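Local structure of glutamate racemase (Escherichia coli, 2JFN) at residues R188-L191 with R192-E195; L267-L270 with Q271-G274. The protein is a racemase of the Asp/Glu/hydantoin racemase family, a single chain whose alpha/beta fold holds two separate beta sheets. All blocks are in the same frame, centred on the assembly; numbering follows the deposited sequence.

Contact 1: R188-L191 with R192-E195; sequences RPWL and RMKE
Trp190 and Met193 meet where the single turn of helix 188-191 runs out into the loop before strand 199-202, a Met-aromatic contact at a helix end of the alpha/beta fold. This is the buried side. Met193 SD lies 4.0 Å from Trp190 CD1, approaching the five-membered ring obliquely. With CG beside its own backbone N (chi1 -75°) and an extended chi2, Met193 carries SD to the indole and runs alongside it in the same direction; the bend at CG-SD turns only CE. The Trp190 ring reaches Glu158 and Leu160 of strand 156-161 and Leu218, while Met193 also touches Glu158, so the turn packs against an outermost strand of the four-stranded parallel sheet. Met193 N closes the turn on Trp190 O at 3.1 Å, the N-H nearly straight but above the carbonyl plane. Arg192 N makes weak bonds to Arg188 O and Pro189 O.

The outer side is exposed and rich in charge, yet its stack is the closer of the two contacts. There Arg188 and Arg192 run side by side, guanidinium planes 13° apart and centres 3.8 Å apart, a pairing of like charges that is probably costly unless the surroundings offset it. Arg192 is extended as far as NE, whereas Arg188 bends about CG-CD (chi3 73°), which lays its group flat against its neighbour's; Arg188 NE sits 3.4 Å from Arg192 CZ.

Contact 2: L267-L270 with Q271-G274; sequences LPVL and QRYG
Val269 O receives Tyr273 N at 2.9 Å, a moderately bent bond (142°) whose donor is slightly tilted from the carbonyl plane, and it also lies near the edge of the Tyr273 ring, 3.3 Å from Tyr273 CD1. The same Tyr273 N makes a second, weak bond to Leu270 O, so one amide is shared by two carbonyls as helix 267-272 ends. Earlier in the helix, Gln271 N bonds to Leu267 O and Arg272 N to Pro268 O in the regular i to i+4 pattern. Gly274 then leaves helical geometry with a positive phi of 111°, giving a Schellman motif; its N bonds back to Gln271 O at 3.0 Å.

Val269 divides its two methyls between two neighbours. Val269 CG1, anti to the backbone N, meets the edge of the Tyr273 ring in its plane, 3.6 Å from Tyr273 CE1, and the two side chains run alongside each other. Val269 CG2 lies 3.2 Å from Arg272 NH2, unusually short for a non-bonded pair and so doubtful in detail. Arg272 folds back about CG-CD (chi3 -72°), with a second turn at CD-NE, bringing one guanidinium face over Pro268 O and Val269 CA, each offset toward the rim of the group. Beyond the turn, Tyr273 packs on Leu34, Asp38 and Arg41 of helix 33-43 and its O bonds to Tyr37 OH, while Leu267 and Leu270 rest on Leu278. The chemistry is thus divided: backbone bonds close the helix end, leucines seat it on strand 277-280, a tyrosine with mixed neighbours meets helix 33-43, and the folded-back arginine probably places positive charge close to the carbonyl oxygen of Pro268, near the negative end of the helix dipole.

Both contacts lie at the surface, each at the C-terminal end of a short helix and each with one buried residue, Trp190 in contact 1 and Leu270 in contact 2. They share no element: 188-195 packs against the edge strand of the four-stranded parallel sheet, 267-274 against helix 33-43 and strand 277-280 of the mixed sheet. Their centres are about 37 Å apart and their nearest atoms about 21 Å. Contact 1 is the more peripheral, its centre about 26 Å from the chain centre, against about 17 Å for contact 2. It pairs two arginines, whereas the arginine of contact 2 turns back on its own helix; only contact 2 has the Schellman motif, and its Tyr273 side chain lies about 12 Å from the bound glutamic acid.

Contact 1: R188-L191 with R192-E195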
loop_
_atom_site.group_PDB
_atom_site.type_symbol
_atom_site.label_atom_id
_atom_site.label_comp_id
_atom_site.label_asym_id
_atom_site.label_seq_id
_atom_site.Cartn_x
_atom_site.Cartn_y
_atom_site.Cartn_z
ATOM N N ARG A 188 21.652 1.366 -7.267
ATOM C CA ARG A 188 23.067 1.682 -7.459
ATOM C C ARG A 188 23.534 2.823 -6.551
ATOM O O ARG A 188 24.557 2.703 -5.884
ATOM C CB ARG A 188 23.351 2.013 -8.938
ATOM C CG ARG A 188 24.849 1.976 -9.305
ATOM C CD ARG A 188 25.090 2.138 -10.807
ATOM N NE ARG A 188 24.859 3.506 -11.273
ATOM C CZ ARG A 188 25.119 3.928 -12.508
ATOM N NH1 ARG A 188 25.614 3.090 -13.408
ATOM N NH2 ARG A 188 24.897 5.189 -12.843
ATOM N N PRO A 189 22.776 3.936 -6.493
ATOM C CA PRO A 189 23.156 5.072 -5.644
ATOM C C PRO A 189 23.523 4.641 -4.227
ATOM O O PRO A 189 24.523 5.096 -3.660
ATOM C CB PRO A 189 21.902 5.941 -5.653
ATOM C CG PRO A 189 21.312 5.672 -6.986
ATOM C CD PRO A 189 21.471 4.179 -7.135
ATOM N N TRP A 190 22.700 3.766 -3.655
ATOM C CA TRP A 190 22.920 3.275 -2.303
ATOM C C TRP A 190 24.065 2.277 -2.222
ATOM O O TRP A 190 24.831 2.287 -1.266
ATOM C CB TRP A 190 21.631 2.651 -1.758
ATOM C CG TRP A 190 20.582 3.674 -1.417
ATOM C CD1 TRP A 190 20.664 5.025 -1.598
ATOM C CD2 TRP A 190 19.303 3.426 -0.818
ATOM N NE1 TRP A 190 19.519 5.634 -1.150
ATOM C CE2 TRP A 190 18.666 4.676 -0.666
ATOM C CE3 TRP A 190 18.636 2.268 -0.396
ATOM C CZ2 TRP A 190 17.391 4.804 -0.107
ATOM C CZ3 TRP A 190 17.363 2.396 0.163
ATOM C CH2 TRP A 190 16.758 3.656 0.299
ATOM N N LEU A 191 24.182 1.418 -3.226
ATOM C CA LEU A 191 25.252 0.432 -3.242
ATOM C C LEU A 191 26.623 1.088 -3.406
ATOM O O LEU A 191 27.644 0.454 -3.163
ATOM C CB LEU A 191 25.022 -0.584 -4.363
ATOM C CG LEU A 191 23.779 -1.459 -4.187
ATOM C CD1 LEU A 191 23.544 -2.290 -5.443
ATOM C CD2 LEU A 191 23.967 -2.356 -2.964
ATOM N N ARG A 192 26.648 2.354 -3.816
ATOM C CA ARG A 192 27.919 3.059 -3.985
ATOM C C ARG A 192 28.273 3.934 -2.787
ATOM O O ARG A 192 29.265 4.663 -2.820
ATOM C CB ARG A 192 27.896 3.927 -5.245
ATOM C CG ARG A 192 28.042 3.149 -6.541
ATOM C CD ARG A 192 27.907 4.077 -7.737
ATOM N NE ARG A 192 28.186 3.396 -8.998
ATOM C CZ ARG A 192 28.093 3.974 -10.194
ATOM N NH1 ARG A 192 27.723 5.243 -10.290
ATOM N NH2 ARG A 192 28.387 3.284 -11.290
ATOM N N MET A 193 27.467 3.858 -1.731
ATOM C CA MET A 193 27.709 4.652 -0.531
ATOM C C MET A 193 28.725 3.999 0.403
ATOM O O MET A 193 28.758 2.772 0.543
ATOM C CB MET A 193 26.398 4.873 0.234
ATOM C CG MET A 193 25.452 5.892 -0.394
ATOM S SD MET A 193 23.907 6.058 0.544
ATOM C CE MET A 193 24.408 7.145 1.908
ATOM N N LYS A 194 29.557 4.826 1.035
ATOM C CA LYS A 194 30.554 4.333 1.983
ATOM C C LYS A 194 29.784 3.665 3.121
ATOM O O LYS A 194 30.074 2.537 3.524
ATOM C CB LYS A 194 31.395 5.491 2.544
ATOM C CG LYS A 194 32.476 5.038 3.525
ATOM C CD LYS A 194 32.564 5.915 4.785
ATOM C CE LYS A 194 33.404 7.182 4.605
ATOM N NZ LYS A 194 32.780 8.257 3.777
ATOM N N GLU A 195 28.792 4.382 3.632
ATOM C CA GLU A 195 27.958 3.866 4.708
ATOM C C GLU A 195 26.491 3.978 4.307
ATOM O O GLU A 195 25.849 5.002 4.537
ATOM C CB GLU A 195 28.202 4.642 6.002
ATOM C CG GLU A 195 27.278 4.205 7.127
ATOM C CD GLU A 195 27.748 4.660 8.490
ATOM O OE1 GLU A 195 28.083 5.856 8.642
ATOM O OE2 GLU A 195 27.773 3.816 9.413
#

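Contact 2: L267-L270 with Q271-G274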
loop_
_atom_site.group_PDB
_atom_site.type_symbol
_atom_site.label_atom_id
_atom_site.label_comp_id
_atom_site.label_asym_id
_atom_site.label_seq_id
_atom_site.Cartn_x
_atom_site.Cartn_y
_atom_site.Cartn_z
ATOM N N LEU A 267 -5.764 -13.194 -11.218
ATOM C CA LEU A 267 -6.660 -14.166 -10.610
ATOM C C LEU A 267 -5.992 -15.225 -9.730
ATOM O O LEU A 267 -6.377 -15.394 -8.579
ATOM C CB LEU A 267 -7.515 -14.851 -11.681
ATOM C CG LEU A 267 -8.628 -15.742 -11.128
ATOM C CD1 LEU A 267 -9.605 -14.909 -10.293
ATOM C CD2 LEU A 267 -9.361 -16.407 -12.290
ATOM N N PRO A 268 -4.990 -15.951 -10.256
ATOM C CA PRO A 268 -4.330 -16.977 -9.441
ATOM C C PRO A 268 -3.701 -16.441 -8.145
ATOM O O PRO A 268 -3.809 -17.071 -7.096
ATOM C CB PRO A 268 -3.307 -17.582 -10.404
ATOM C CG PRO A 268 -3.016 -16.457 -11.355
ATOM C CD PRO A 268 -4.380 -15.868 -11.594
ATOM N N VAL A 269 -3.052 -15.282 -8.219
ATOM C CA VAL A 269 -2.436 -14.688 -7.032
ATOM C C VAL A 269 -3.528 -14.221 -6.075
ATOM O O VAL A 269 -3.453 -14.470 -4.869
ATOM C CB VAL A 269 -1.512 -13.511 -7.416
ATOM C CG1 VAL A 269 -0.955 -12.830 -6.165
ATOM C CG2 VAL A 269 -0.357 -14.040 -8.254
ATOM N N LEU A 270 -4.557 -13.567 -6.607
ATOM C CA LEU A 270 -5.655 -13.116 -5.771
ATOM C C LEU A 270 -6.262 -14.312 -5.031
ATOM O O LEU A 270 -6.602 -14.220 -3.847
ATOM C CB LEU A 270 -6.724 -12.415 -6.624
ATOM C CG LEU A 270 -6.356 -11.026 -7.175
ATOM C CD1 LEU A 270 -7.432 -10.548 -8.139
ATOM C CD2 LEU A 270 -6.205 -10.037 -6.020
ATOM N N GLN A 271 -6.385 -15.441 -5.727
ATOM C CA GLN A 271 -6.950 -16.642 -5.119
ATOM C C GLN A 271 -6.036 -17.180 -4.016
ATOM O O GLN A 271 -6.518 -17.597 -2.961
ATOM C CB GLN A 271 -7.219 -17.702 -6.199
ATOM C CG GLN A 271 -8.468 -17.376 -7.026
ATOM C CD GLN A 271 -8.705 -18.334 -8.188
ATOM O OE1 GLN A 271 -9.826 -18.443 -8.691
ATOM N NE2 GLN A 271 -7.655 -19.017 -8.625
ATOM N N ARG A 272 -4.725 -17.154 -4.250
ATOM C CA ARG A 272 -3.767 -17.595 -3.237
ATOM C C ARG A 272 -3.871 -16.692 -2.003
ATOM O O ARG A 272 -3.623 -17.134 -0.879
ATOM C CB ARG A 272 -2.329 -17.557 -3.775
ATOM C CG ARG A 272 -1.931 -18.783 -4.597
ATOM C CD ARG A 272 -0.411 -18.947 -4.672
ATOM N NE ARG A 272 0.228 -17.947 -5.524
ATOM C CZ ARG A 272 0.118 -17.913 -6.851
ATOM N NH1 ARG A 272 -0.608 -18.831 -7.484
ATOM N NH2 ARG A 272 0.728 -16.959 -7.546
ATOM N N TYR A 273 -4.241 -15.429 -2.216
ATOM C CA TYR A 273 -4.395 -14.477 -1.117
ATOM C C TYR A 273 -5.716 -14.628 -0.362
ATOM O O TYR A 273 -5.902 -14.031 0.698
ATOM C CB TYR A 273 -4.271 -13.031 -1.616
ATOM C CG TYR A 273 -2.864 -12.477 -1.568
ATOM C CD1 TYR A 273 -2.041 -12.499 -2.694
ATOM C CD2 TYR A 273 -2.349 -11.938 -0.388
ATOM C CE1 TYR A 273 -0.742 -12.001 -2.646
ATOM C CE2 TYR A 273 -1.054 -11.436 -0.329
ATOM C CZ TYR A 273 -0.256 -11.471 -1.458
ATOM O OH TYR A 273 1.027 -10.980 -1.399
ATOM N N GLY A 274 -6.639 -15.418 -0.899
ATOM C CA GLY A 274 -7.902 -15.610 -0.210
ATOM C C GLY A 274 -9.122 -15.006 -0.884
ATOM O O GLY A 274 -10.199 -14.965 -0.293
#